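Local coordinates for protein FOKI restriction endonuclease (Planomicrobium okeanokoites, PDB 2FOK) that recognises a specific DNA sequence and, as a type IIS restriction endonuclease, cleaves the DNA at a distance from that site, at residues V240-K245 against H263-T268; T176-G181 against S222-A227; E214-W219 against E259-A264; S157-A162 against R228-W233. All coordinates share one frame; numbering follows the deposited sequence.

Contact 1: V240-K245 against H263-T268; sequences VKQGKK and HAFKIT
Val240-Gln242 and Ala264-Ile267 run antiparallel as the two arms of a beta hairpin, their short axes 4.5 Å apart at closest approach and 152° from each other in direction. Lys241 and Lys266 form the hydrogen-bonded pair, each backbone N giving to the other's O. It is flanked by the non-hydrogen-bonded pairs Val240-Ile267 and Gln242-Phe265. One step on, Gly243 N reaches Ala264 O at 2.9 Å.

Phe265 shares one face with Val240, Gln242 and Ile267. Val240 CG1 meets the ring's edge, 3.7 Å from Phe265 CD2. Gln242 runs alongside the ring, and its CG comes within 3.3 Å of Phe265 CE2. With CG anti to the backbone N (chi1 -161°), Gln242 stretches its amide onward past Phe265 to His263, where NE2 lies in the plane of the imidazole, 3.7 Å from His263 CD2; the hydrogen bond of this NE2 goes to Ser262 O. On the other face Lys241 bends at its far end, and a water that accepts from Lys241 NZ at 2.9 Å donates to Ile267 O at 2.7 Å. Thr268 lays its CG2 3.8 Å from Val240 C, while its OG1 bonds to Gly238 O and caps the helix that follows at Gly271 N.

The hairpin is consistent with the wing of a winged-helix domain. Strand 175-176 flanks strand 258-267 on its other side, Leu169 of helix 160-169 packs on Val240 and Ile267, and helix 177-181 sets Leu180 against Phe265.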
loop_
_atom_site.group_PDB
_atom_site.type_symbol
_atom_site.label_atom_id
_atom_site.label_comp_id
_atom_site.label_asym_id
_atom_site.label_seq_id
_atom_site.Cartn_x
_atom_site.Cartn_y
_atom_site.Cartn_z
ATOM N N VAL A 240 5.586 14.834 -15.504
ATOM C CA VAL A 240 4.286 14.188 -15.663
ATOM C C VAL A 240 3.208 15.274 -15.669
ATOM O O VAL A 240 3.458 16.399 -15.238
ATOM C CB VAL A 240 4.038 13.189 -14.485
ATOM C CG1 VAL A 240 2.690 13.460 -13.823
ATOM C CG2 VAL A 240 4.141 11.749 -14.976
ATOM N N LYS A 241 2.023 14.951 -16.176
ATOM C CA LYS A 241 0.921 15.911 -16.178
ATOM C C LYS A 241 -0.289 15.321 -15.465
ATOM O O LYS A 241 -0.783 14.267 -15.851
ATOM C CB LYS A 241 0.523 16.287 -17.603
ATOM C CG LYS A 241 -0.342 17.551 -17.685
ATOM C CD LYS A 241 -1.254 17.537 -18.910
ATOM C CE LYS A 241 -0.467 17.364 -20.221
ATOM N NZ LYS A 241 -0.770 16.083 -20.948
ATOM N N GLN A 242 -0.762 15.993 -14.422
ATOM C CA GLN A 242 -1.930 15.519 -13.689
ATOM C C GLN A 242 -3.191 16.147 -14.262
ATOM O O GLN A 242 -3.287 17.365 -14.395
ATOM C CB GLN A 242 -1.817 15.864 -12.202
ATOM C CG GLN A 242 -2.737 15.045 -11.310
ATOM C CD GLN A 242 -2.954 15.683 -9.951
ATOM O OE1 GLN A 242 -2.004 16.113 -9.296
ATOM N NE2 GLN A 242 -4.205 15.749 -9.518
ATOM N N GLY A 243 -4.154 15.296 -14.606
ATOM C CA GLY A 243 -5.409 15.750 -15.174
ATOM C C GLY A 243 -6.458 14.688 -14.926
ATOM O O GLY A 243 -6.162 13.491 -14.993
ATOM N N LYS A 244 -7.684 15.112 -14.636
ATOM C CA LYS A 244 -8.751 14.168 -14.359
ATOM C C LYS A 244 -9.062 13.228 -15.515
ATOM O O LYS A 244 -9.022 13.610 -16.678
ATOM C CB LYS A 244 -10.024 14.909 -13.955
ATOM C CG LYS A 244 -10.817 15.461 -15.124
ATOM C CD LYS A 244 -11.262 16.881 -14.853
ATOM C CE LYS A 244 -12.663 16.906 -14.300
ATOM N NZ LYS A 244 -13.627 16.335 -15.274
ATOM N N LYS A 245 -9.365 11.985 -15.169
ATOM C CA LYS A 245 -9.721 10.967 -16.135
ATOM C C LYS A 245 -11.240 10.836 -16.002
ATOM O O LYS A 245 -11.782 10.971 -14.904
ATOM C CB LYS A 245 -9.018 9.657 -15.774
ATOM C CG LYS A 245 -9.261 8.502 -16.718
ATOM C CD LYS A 245 -7.998 7.656 -16.837
ATOM C CE LYS A 245 -8.314 6.171 -17.020
ATOM N NZ LYS A 245 -7.982 5.666 -18.387
ATOM N N HIS A 263 -7.089 12.431 -9.734
ATOM C CA HIS A 263 -5.738 11.960 -9.487
ATOM C C HIS A 263 -5.323 11.003 -10.587
ATOM O O HIS A 263 -5.170 9.800 -10.371
ATOM C CB HIS A 263 -5.648 11.272 -8.122
ATOM C CG HIS A 263 -5.829 12.208 -6.965
ATOM N ND1 HIS A 263 -6.384 11.813 -5.766
ATOM C CD2 HIS A 263 -5.551 13.526 -6.832
ATOM C CE1 HIS A 263 -6.441 12.846 -4.945
ATOM N NE2 HIS A 263 -5.941 13.899 -5.567
ATOM N N ALA A 264 -5.165 11.555 -11.783
ATOM C CA ALA A 264 -4.751 10.786 -12.947
ATOM C C ALA A 264 -3.556 11.523 -13.515
ATOM O O ALA A 264 -3.443 12.727 -13.347
ATOM C CB ALA A 264 -5.866 10.727 -13.962
ATOM N N PHE A 265 -2.660 10.802 -14.180
ATOM C CA PHE A 265 -1.456 11.416 -14.733
ATOM C C PHE A 265 -1.119 10.868 -16.116
ATOM O O PHE A 265 -1.639 9.829 -16.527
ATOM C CB PHE A 265 -0.267 11.185 -13.782
ATOM C CG PHE A 265 -0.588 11.428 -12.324
ATOM C CD1 PHE A 265 -1.341 10.511 -11.597
ATOM C CD2 PHE A 265 -0.173 12.593 -11.697
ATOM C CE1 PHE A 265 -1.685 10.759 -10.271
ATOM C CE2 PHE A 265 -0.506 12.853 -10.375
ATOM C CZ PHE A 265 -1.266 11.938 -9.657
ATOM N N LYS A 266 -0.239 11.578 -16.821
ATOM C CA LYS A 266 0.211 11.196 -18.161
ATOM C C LYS A 266 1.606 11.776 -18.416
ATOM O O LYS A 266 1.834 12.965 -18.217
ATOM C CB LYS A 266 -0.766 11.731 -19.207
ATOM C CG LYS A 266 -0.563 11.164 -20.600
ATOM C CD LYS A 266 -1.577 11.768 -21.566
ATOM C CE LYS A 266 -1.917 10.809 -22.695
ATOM N NZ LYS A 266 -3.361 10.433 -22.681
ATOM N N ILE A 267 2.534 10.940 -18.866
ATOM C CA ILE A 267 3.905 11.390 -19.117
ATOM C C ILE A 267 4.017 12.567 -20.081
ATOM O O ILE A 267 3.079 12.862 -20.819
ATOM C CB ILE A 267 4.777 10.227 -19.636
ATOM C CG1 ILE A 267 6.218 10.413 -19.161
ATOM C CG2 ILE A 267 4.707 10.140 -21.151
ATOM C CD1 ILE A 267 6.964 9.099 -18.969
ATOM N N THR A 268 5.168 13.241 -20.053
ATOM C CA THR A 268 5.437 14.389 -20.926
ATOM C C THR A 268 6.730 14.166 -21.715
ATOM O O THR A 268 7.323 13.085 -21.668
ATOM C CB THR A 268 5.601 15.706 -20.120
ATOM O OG1 THR A 268 6.797 15.639 -19.335
ATOM C CG2 THR A 268 4.404 15.943 -19.201
HETATM O O HOH W 1 1.979 15.270 -21.442
#

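Contact 2: T176-G181 against S222-A227; sequences TKFDLG and SSDKYA
Lys177, Phe178, Leu180 and Gly181 pack on Ser223, Asp224 and Ala227 in a buried helix-to-helix contact of the kind found in helix-turn-helix folds, to which this recognition subdomain is related. The short helix 177-181 lies across the first turns of helix 222-236, the axes 7.8 Å apart and 111° from each other in direction.

Asp224 does most of the work. With CG anti to its carbonyl carbon (chi1 -52°), it turns its carboxylate toward Phe178, OD1 lying 3.4 Å from Phe178 CA and OD2 3.6 Å from Phe178 CD1, with carboxylate and ring planes 60° apart. The hydrogen bonds of these oxygens go elsewhere: OD1 takes Ser194 OG, and OD2 takes the backbone N of both Gly221 and Leu195. With an alanine here those three donors would probably lose their acceptor, freeing the loop through Ser194 and Leu195.

Gly181 allows the close approach, its CA 4.4 Å from Asp224 CA; a beta carbon on it would run into OD1. Lys177 crosses Asp224 with its methylenes and sends NZ on to Glu220. Beside it, the Ala227 methyl rests 4.0 Å from Leu180 CB and 3.6 Å from Lys177 O.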
loop_
_atom_site.group_PDB
_atom_site.type_symbol
_atom_site.label_atom_id
_atom_site.label_comp_id
_atom_site.label_asym_id
_atom_site.label_seq_id
_atom_site.Cartn_x
_atom_site.Cartn_y
_atom_site.Cartn_z
ATOM N N THR A 176 -4.997 6.482 -13.416
ATOM C CA THR A 176 -5.379 6.961 -12.094
ATOM C C THR A 176 -4.381 6.371 -11.108
ATOM O O THR A 176 -3.626 5.453 -11.453
ATOM C CB THR A 176 -6.796 6.482 -11.682
ATOM O OG1 THR A 176 -6.864 5.049 -11.753
ATOM C CG2 THR A 176 -7.848 7.075 -12.592
ATOM N N LYS A 177 -4.395 6.899 -9.888
ATOM C CA LYS A 177 -3.513 6.457 -8.817
ATOM C C LYS A 177 -3.709 4.970 -8.527
ATOM O O LYS A 177 -2.792 4.291 -8.047
ATOM C CB LYS A 177 -3.815 7.260 -7.561
ATOM C CG LYS A 177 -5.284 7.188 -7.141
ATOM C CD LYS A 177 -5.505 7.813 -5.773
ATOM C CE LYS A 177 -6.667 8.809 -5.799
ATOM N NZ LYS A 177 -7.183 9.107 -4.438
ATOM N N PHE A 178 -4.914 4.474 -8.816
ATOM C CA PHE A 178 -5.260 3.066 -8.591
ATOM C C PHE A 178 -4.639 2.153 -9.632
ATOM O O PHE A 178 -4.189 1.049 -9.303
ATOM C CB PHE A 178 -6.779 2.857 -8.621
ATOM C CG PHE A 178 -7.539 3.835 -7.788
ATOM C CD1 PHE A 178 -7.723 3.612 -6.427
ATOM C CD2 PHE A 178 -8.076 4.984 -8.364
ATOM C CE1 PHE A 178 -8.430 4.520 -5.653
ATOM C CE2 PHE A 178 -8.785 5.895 -7.593
ATOM C CZ PHE A 178 -8.962 5.662 -6.237
ATOM N N ASP A 179 -4.646 2.604 -10.886
ATOM C CA ASP A 179 -4.077 1.834 -12.000
ATOM C C ASP A 179 -2.572 1.812 -11.903
ATOM O O ASP A 179 -1.909 0.955 -12.481
ATOM C CB ASP A 179 -4.447 2.459 -13.333
ATOM C CG ASP A 179 -5.654 1.821 -13.949
ATOM O OD1 ASP A 179 -6.088 0.777 -13.416
ATOM O OD2 ASP A 179 -6.162 2.370 -14.957
ATOM N N LEU A 180 -2.038 2.803 -11.199
ATOM C CA LEU A 180 -0.608 2.928 -10.988
ATOM C C LEU A 180 -0.263 2.194 -9.710
ATOM O O LEU A 180 0.691 1.422 -9.666
ATOM C CB LEU A 180 -0.230 4.406 -10.876
ATOM C CG LEU A 180 -0.240 5.133 -12.224
ATOM C CD1 LEU A 180 -0.303 6.648 -12.019
ATOM C CD2 LEU A 180 0.996 4.741 -13.013
ATOM N N GLY A 181 -1.071 2.411 -8.678
ATOM C CA GLY A 181 -0.835 1.780 -7.389
ATOM C C GLY A 181 -0.747 0.269 -7.383
ATOM O O GLY A 181 0.006 -0.305 -6.605
ATOM N N SER A 222 -2.695 1.925 0.279
ATOM C CA SER A 222 -1.364 2.473 0.501
ATOM C C SER A 222 -0.623 2.820 -0.787
ATOM O O SER A 222 -0.073 3.908 -0.895
ATOM C CB SER A 222 -0.516 1.510 1.329
ATOM O OG SER A 222 -1.317 0.525 1.941
ATOM N N SER A 223 -0.609 1.908 -1.762
ATOM C CA SER A 223 0.090 2.161 -3.025
ATOM C C SER A 223 -0.581 3.284 -3.819
ATOM O O SER A 223 0.087 4.020 -4.558
ATOM C CB SER A 223 0.138 0.895 -3.870
ATOM O OG SER A 223 1.294 0.121 -3.581
ATOM N N ASP A 224 -1.900 3.406 -3.680
ATOM C CA ASP A 224 -2.644 4.461 -4.362
ATOM C C ASP A 224 -2.212 5.813 -3.781
ATOM O O ASP A 224 -2.186 6.814 -4.493
ATOM C CB ASP A 224 -4.155 4.260 -4.178
ATOM C CG ASP A 224 -4.604 2.856 -4.557
ATOM O OD1 ASP A 224 -4.021 2.287 -5.498
ATOM O OD2 ASP A 224 -5.531 2.314 -3.915
ATOM N N LYS A 225 -1.872 5.816 -2.490
ATOM C CA LYS A 225 -1.403 6.997 -1.749
ATOM C C LYS A 225 -0.046 7.432 -2.306
ATOM O O LYS A 225 0.162 8.595 -2.668
ATOM C CB LYS A 225 -1.221 6.634 -0.269
ATOM C CG LYS A 225 -2.047 7.447 0.708
ATOM C CD LYS A 225 -3.158 6.590 1.320
ATOM C CE LYS A 225 -2.806 6.103 2.720
ATOM N NZ LYS A 225 -3.841 5.167 3.231
ATOM N N TYR A 226 0.880 6.477 -2.342
ATOM C CA TYR A 226 2.227 6.696 -2.854
ATOM C C TYR A 226 2.196 7.164 -4.307
ATOM O O TYR A 226 2.914 8.087 -4.665
ATOM C CB TYR A 226 3.039 5.402 -2.744
ATOM C CG TYR A 226 3.181 4.898 -1.322
ATOM C CD1 TYR A 226 3.342 5.787 -0.270
ATOM C CD2 TYR A 226 3.155 3.536 -1.031
ATOM C CE1 TYR A 226 3.477 5.351 1.029
ATOM C CE2 TYR A 226 3.291 3.081 0.283
ATOM C CZ TYR A 226 3.452 4.003 1.308
ATOM O OH TYR A 226 3.603 3.596 2.621
ATOM N N ALA A 227 1.365 6.530 -5.137
ATOM C CA ALA A 227 1.247 6.892 -6.558
ATOM C C ALA A 227 0.755 8.318 -6.773
ATOM O O ALA A 227 1.125 8.968 -7.752
ATOM C CB ALA A 227 0.305 5.942 -7.266
#

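Contact 3: E214-W219 against E259-A264; sequences EIRNNW and EFISHA
A single water ties Asn217 to Ser262 and His263: it donates to Asn217 OD1 at 2.8 Å, accepts from His263 N at the same length, and shares a hydrogen bond with Ser262 OG. The Asn217 oxygen also lies over one face of the His263 ring, toward the rim, 3.3 Å from His263 CE1. His263 is the centre of an inverse gamma turn, and its N points to the water.

These pairs dock helix 209-218, through Arg216 and Asn217, on strand 258-267, the middle strand of a three-stranded antiparallel sheet that, with its helices, is consistent with a winged-helix domain. Helix and strand axes run in roughly the same direction, 25° apart.

Toward the start of the strand, at Phe260, Arg216 makes the broadest contact. Its chain leaves with CG anti to the backbone N (chi1 -176°) and bends at chi3, which lays the guanidinium flat on Phe260, centres 4.0 Å apart and planes 17° from parallel. Lys244 makes a cation-pi contact on the opposite face of this ring. Replaced by a serine, Arg216 would probably leave one face of Phe260 without its flat cover and Ile261 CD1 without the methylene it packs on, CG, at 3.8 Å. Glu259 OE1 lies near the guanidinium plane, 4.5 Å from Arg216 NH1, beyond a salt bridge, though the opposite charges probably still attract weakly.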
loop_
_atom_site.group_PDB
_atom_site.type_symbol
_atom_site.label_atom_id
_atom_site.label_comp_id
_atom_site.label_asym_id
_atom_site.label_seq_id
_atom_site.Cartn_x
_atom_site.Cartn_y
_atom_site.Cartn_z
ATOM N N GLU A 214 -15.125 12.986 -1.186
ATOM C CA GLU A 214 -14.340 12.233 -0.209
ATOM C C GLU A 214 -13.962 10.861 -0.746
ATOM O O GLU A 214 -12.893 10.344 -0.431
ATOM C CB GLU A 214 -15.136 12.067 1.088
ATOM C CG GLU A 214 -14.552 11.062 2.065
ATOM C CD GLU A 214 -13.499 11.670 2.979
ATOM O OE1 GLU A 214 -13.296 12.904 2.929
ATOM O OE2 GLU A 214 -12.873 10.916 3.751
ATOM N N ILE A 215 -14.854 10.275 -1.547
ATOM C CA ILE A 215 -14.631 8.955 -2.141
ATOM C C ILE A 215 -13.662 9.039 -3.313
ATOM O O ILE A 215 -12.840 8.144 -3.518
ATOM C CB ILE A 215 -15.961 8.333 -2.658
ATOM C CG1 ILE A 215 -16.835 7.923 -1.473
ATOM C CG2 ILE A 215 -15.672 7.132 -3.567
ATOM C CD1 ILE A 215 -18.142 7.234 -1.863
ATOM N N ARG A 216 -13.769 10.119 -4.076
ATOM C CA ARG A 216 -12.920 10.330 -5.240
ATOM C C ARG A 216 -11.470 10.647 -4.897
ATOM O O ARG A 216 -10.577 10.458 -5.733
ATOM C CB ARG A 216 -13.484 11.468 -6.096
ATOM C CG ARG A 216 -12.728 11.704 -7.398
ATOM C CD ARG A 216 -13.547 12.532 -8.369
ATOM N NE ARG A 216 -14.151 13.686 -7.714
ATOM C CZ ARG A 216 -15.440 14.005 -7.775
ATOM N NH1 ARG A 216 -16.294 13.259 -8.465
ATOM N NH2 ARG A 216 -15.876 15.080 -7.141
ATOM N N ASN A 217 -11.233 11.118 -3.677
ATOM C CA ASN A 217 -9.893 11.499 -3.268
ATOM C C ASN A 217 -9.347 10.901 -1.967
ATOM O O ASN A 217 -8.132 10.859 -1.792
ATOM C CB ASN A 217 -9.802 13.022 -3.172
ATOM C CG ASN A 217 -10.236 13.721 -4.449
ATOM O OD1 ASN A 217 -9.640 13.521 -5.510
ATOM N ND2 ASN A 217 -11.281 14.542 -4.356
ATOM N N ASN A 218 -10.210 10.451 -1.057
ATOM C CA ASN A 218 -9.734 9.891 0.210
ATOM C C ASN A 218 -9.925 8.394 0.357
ATOM O O ASN A 218 -9.582 7.831 1.393
ATOM C CB ASN A 218 -10.409 10.581 1.389
ATOM C CG ASN A 218 -9.518 11.609 2.050
ATOM O OD1 ASN A 218 -8.569 11.267 2.762
ATOM N ND2 ASN A 218 -9.820 12.883 1.816
ATOM N N TRP A 219 -10.491 7.765 -0.669
ATOM C CA TRP A 219 -10.736 6.320 -0.694
ATOM C C TRP A 219 -9.539 5.780 -1.442
ATOM O O TRP A 219 -9.491 5.858 -2.671
ATOM C CB TRP A 219 -11.984 6.007 -1.517
ATOM C CG TRP A 219 -13.090 5.267 -0.818
ATOM C CD1 TRP A 219 -13.562 4.014 -1.122
ATOM C CD2 TRP A 219 -13.960 5.781 0.193
ATOM N NE1 TRP A 219 -14.676 3.729 -0.370
ATOM C CE2 TRP A 219 -14.943 4.795 0.444
ATOM C CE3 TRP A 219 -14.009 6.983 0.906
ATOM C CZ2 TRP A 219 -15.960 4.974 1.378
ATOM C CZ3 TRP A 219 -15.017 7.163 1.832
ATOM C CH2 TRP A 219 -15.983 6.162 2.061
ATOM N N GLU A 259 -18.596 9.785 -14.310
ATOM C CA GLU A 259 -17.706 10.041 -13.189
ATOM C C GLU A 259 -16.312 10.368 -13.693
ATOM O O GLU A 259 -15.975 10.080 -14.839
ATOM C CB GLU A 259 -17.662 8.817 -12.259
ATOM C CG GLU A 259 -19.033 8.360 -11.756
ATOM C CD GLU A 259 -19.706 9.390 -10.850
ATOM O OE1 GLU A 259 -18.984 10.135 -10.151
ATOM O OE2 GLU A 259 -20.955 9.458 -10.836
ATOM N N PHE A 260 -15.511 10.981 -12.828
ATOM C CA PHE A 260 -14.142 11.357 -13.158
ATOM C C PHE A 260 -13.241 11.202 -11.945
ATOM O O PHE A 260 -13.702 11.292 -10.806
ATOM C CB PHE A 260 -14.089 12.808 -13.641
ATOM C CG PHE A 260 -14.282 13.823 -12.544
ATOM C CD1 PHE A 260 -15.560 14.172 -12.116
ATOM C CD2 PHE A 260 -13.184 14.434 -11.941
ATOM C CE1 PHE A 260 -15.740 15.128 -11.096
ATOM C CE2 PHE A 260 -13.351 15.380 -10.927
ATOM C CZ PHE A 260 -14.628 15.730 -10.503
ATOM N N ILE A 261 -11.959 10.952 -12.207
ATOM C CA ILE A 261 -10.950 10.813 -11.160
ATOM C C ILE A 261 -9.909 11.904 -11.435
ATOM O O ILE A 261 -9.283 11.918 -12.497
ATOM C CB ILE A 261 -10.260 9.429 -11.212
ATOM C CG1 ILE A 261 -11.232 8.334 -10.755
ATOM C CG2 ILE A 261 -9.020 9.433 -10.339
ATOM C CD1 ILE A 261 -11.892 8.606 -9.427
ATOM N N SER A 262 -9.731 12.818 -10.485
ATOM C CA SER A 262 -8.781 13.911 -10.665
ATOM C C SER A 262 -7.320 13.515 -10.466
ATOM O O SER A 262 -6.416 14.185 -10.966
ATOM C CB SER A 262 -9.138 15.051 -9.722
ATOM O OG SER A 262 -10.445 14.880 -9.214
ATOM N N HIS A 263 -7.089 12.431 -9.734
ATOM C CA HIS A 263 -5.738 11.960 -9.487
ATOM C C HIS A 263 -5.323 11.003 -10.587
ATOM O O HIS A 263 -5.170 9.800 -10.371
ATOM C CB HIS A 263 -5.648 11.272 -8.122
ATOM C CG HIS A 263 -5.829 12.208 -6.965
ATOM N ND1 HIS A 263 -6.384 11.813 -5.766
ATOM C CD2 HIS A 263 -5.551 13.526 -6.832
ATOM C CE1 HIS A 263 -6.441 12.846 -4.945
ATOM N NE2 HIS A 263 -5.941 13.899 -5.567
ATOM N N ALA A 264 -5.165 11.555 -11.783
ATOM C CA ALA A 264 -4.751 10.786 -12.947
ATOM C C ALA A 264 -3.556 11.523 -13.515
ATOM O O ALA A 264 -3.443 12.727 -13.347
ATOM C CB ALA A 264 -5.866 10.727 -13.962
HETATM O O HOH W 2 -9.329 12.219 -8.022
#

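Contact 4: S157-A162 against R228-W233; sequences SSYPPA and RMIGGW
Ile230 is the bump of this contact, and Tyr159, Pro161 and Ala162 shape the hollow that takes it. The isoleucine projects from helix 222-236 and its two branches go to different walls. CG2 drops against the backbone of Ala162, 3.6 Å from its CA and slightly farther from its methyl. CD1 turns off at about a right angle to CG2, into the angle between Pro161 and Tyr159: it presses on Pro161 CB at 3.4 Å, tighter than usual for two carbons, and stands 4.1 Å from Tyr159 CE2. The fork follows from the torsions, since CG1 points anti to the carbonyl carbon (chi1 -54°) while CG2 is anti to the backbone N.

Tyr159 occupies the N-cap position of helix 160-169. Pro161 CD sits over the centre of its ring, 3.7 Å above the plane, on the side where Ile230 CD1 meets the rim. One turn along from Ile230, Trp233 adds a second, shallower bump. Its CZ3, at the edge of the indole, comes within 4.0 Å of Tyr159 CE2, the two side chains crossing at about a right angle. The side chains meet through carbon alone, as plain apolar helix packing in a subdomain of the helix-turn-helix clan; the hydroxyl of Tyr159 bonds to Gly9 O.

Ile156 of helix 146-157 touches both Ala162 and Trp233, and Trp113 of helix 104-116 stacks on the Trp233 ring. Gly231 and Gly232 lie against Phe265, so helix 222-236 touches helix 160-169 on one flank and strand 258-267 on another.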
loop_
_atom_site.group_PDB
_atom_site.type_symbol
_atom_site.label_atom_id
_atom_site.label_comp_id
_atom_site.label_asym_id
_atom_site.label_seq_id
_atom_site.Cartn_x
_atom_site.Cartn_y
_atom_site.Cartn_z
ATOM N N SER A 157 15.402 11.308 -9.796
ATOM C CA SER A 157 15.784 10.267 -10.754
ATOM C C SER A 157 16.543 9.124 -10.077
ATOM O O SER A 157 16.676 8.034 -10.631
ATOM C CB SER A 157 16.624 10.875 -11.877
ATOM O OG SER A 157 15.855 11.803 -12.639
ATOM N N SER A 158 17.051 9.393 -8.878
ATOM C CA SER A 158 17.782 8.403 -8.086
ATOM C C SER A 158 16.796 7.706 -7.142
ATOM O O SER A 158 17.193 6.891 -6.302
ATOM C CB SER A 158 18.847 9.097 -7.249
ATOM O OG SER A 158 18.234 9.792 -6.168
ATOM N N TYR A 159 15.518 8.050 -7.291
ATOM C CA TYR A 159 14.419 7.518 -6.481
ATOM C C TYR A 159 13.644 6.485 -7.327
ATOM O O TYR A 159 12.878 6.848 -8.214
ATOM C CB TYR A 159 13.521 8.695 -6.063
ATOM C CG TYR A 159 12.402 8.327 -5.118
ATOM C CD1 TYR A 159 12.667 7.675 -3.917
ATOM C CD2 TYR A 159 11.071 8.560 -5.462
ATOM C CE1 TYR A 159 11.645 7.258 -3.098
ATOM C CE2 TYR A 159 10.040 8.142 -4.640
ATOM C CZ TYR A 159 10.337 7.487 -3.462
ATOM O OH TYR A 159 9.319 7.046 -2.649
ATOM N N PRO A 160 13.822 5.185 -7.044
ATOM C CA PRO A 160 13.136 4.143 -7.819
ATOM C C PRO A 160 11.637 4.300 -8.074
ATOM O O PRO A 160 11.209 4.276 -9.227
ATOM C CB PRO A 160 13.490 2.840 -7.088
ATOM C CG PRO A 160 14.737 3.148 -6.344
ATOM C CD PRO A 160 14.665 4.612 -5.977
ATOM N N PRO A 161 10.815 4.435 -7.016
ATOM C CA PRO A 161 9.373 4.592 -7.231
ATOM C C PRO A 161 8.982 5.606 -8.298
ATOM O O PRO A 161 8.032 5.378 -9.050
ATOM C CB PRO A 161 8.851 4.961 -5.850
ATOM C CG PRO A 161 9.772 4.211 -4.934
ATOM C CD PRO A 161 11.136 4.389 -5.578
ATOM N N ALA A 162 9.705 6.723 -8.357
ATOM C CA ALA A 162 9.441 7.761 -9.353
ATOM C C ALA A 162 9.767 7.171 -10.714
ATOM O O ALA A 162 9.020 7.334 -11.671
ATOM C CB ALA A 162 10.311 8.983 -9.091
ATOM N N ARG A 228 -0.104 8.788 -5.873
ATOM C CA ARG A 228 -0.656 10.132 -5.964
ATOM C C ARG A 228 0.408 11.135 -5.538
ATOM O O ARG A 228 0.569 12.192 -6.150
ATOM C CB ARG A 228 -1.896 10.254 -5.062
ATOM C CG ARG A 228 -2.193 11.674 -4.578
ATOM C CD ARG A 228 -3.422 11.752 -3.679
ATOM N NE ARG A 228 -3.263 11.031 -2.418
ATOM C CZ ARG A 228 -2.478 11.429 -1.421
ATOM N NH1 ARG A 228 -1.776 12.546 -1.531
ATOM N NH2 ARG A 228 -2.394 10.712 -0.306
ATOM N N MET A 229 1.136 10.790 -4.482
ATOM C CA MET A 229 2.192 11.649 -3.964
ATOM C C MET A 229 3.352 11.720 -4.943
ATOM O O MET A 229 3.724 12.804 -5.398
ATOM C CB MET A 229 2.685 11.117 -2.615
ATOM C CG MET A 229 1.638 11.207 -1.512
ATOM S SD MET A 229 0.882 12.844 -1.476
ATOM C CE MET A 229 2.244 13.792 -0.745
ATOM N N ILE A 230 3.927 10.568 -5.273
ATOM C CA ILE A 230 5.040 10.561 -6.203
ATOM C C ILE A 230 4.629 11.209 -7.519
ATOM O O ILE A 230 5.393 11.975 -8.103
ATOM C CB ILE A 230 5.561 9.144 -6.473
ATOM C CG1 ILE A 230 5.893 8.451 -5.146
ATOM C CG2 ILE A 230 6.831 9.217 -7.342
ATOM C CD1 ILE A 230 6.180 6.967 -5.272
ATOM N N GLY A 231 3.417 10.909 -7.975
ATOM C CA GLY A 231 2.929 11.487 -9.216
ATOM C C GLY A 231 2.808 12.998 -9.136
ATOM O O GLY A 231 3.020 13.699 -10.127
ATOM N N GLY A 232 2.452 13.501 -7.959
ATOM C CA GLY A 232 2.337 14.938 -7.768
ATOM C C GLY A 232 3.700 15.615 -7.769
ATOM O O GLY A 232 3.841 16.757 -8.216
ATOM N N TRP A 233 4.713 14.914 -7.269
ATOM C CA TRP A 233 6.072 15.453 -7.249
ATOM C C TRP A 233 6.538 15.645 -8.690
ATOM O O TRP A 233 7.042 16.710 -9.054
ATOM C CB TRP A 233 7.024 14.488 -6.525
ATOM C CG TRP A 233 6.812 14.419 -5.032
ATOM C CD1 TRP A 233 6.071 15.284 -4.253
ATOM C CD2 TRP A 233 7.330 13.423 -4.137
ATOM N NE1 TRP A 233 6.098 14.881 -2.930
ATOM C CE2 TRP A 233 6.862 13.744 -2.832
ATOM C CE3 TRP A 233 8.141 12.291 -4.306
ATOM C CZ2 TRP A 233 7.182 12.970 -1.712
ATOM C CZ3 TRP A 233 8.458 11.524 -3.200
ATOM C CH2 TRP A 233 7.978 11.867 -1.913
#

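From the N terminus, 157-162 opens contact 4, 176-181 opens contact 2 and 214-219 opens contact 3. Helix 222-236 then closes two of them in succession: 222-227 completes contact 2, and 228-233 completes contact 4, whose longer loop encloses that of contact 2. Contact 3 crosses both, staying open until the chain returns at 259-264. Meanwhile 240-245 opens contact 1, the shortest loop, closed by 263-268; contacts 1 and 3 share His263 and Ala264. His263 O also lies 3.0 Å from Lys177 N, a probable hydrogen bond to contact 2. Together they tie four helices to one small sheet within recognition subdomain 2.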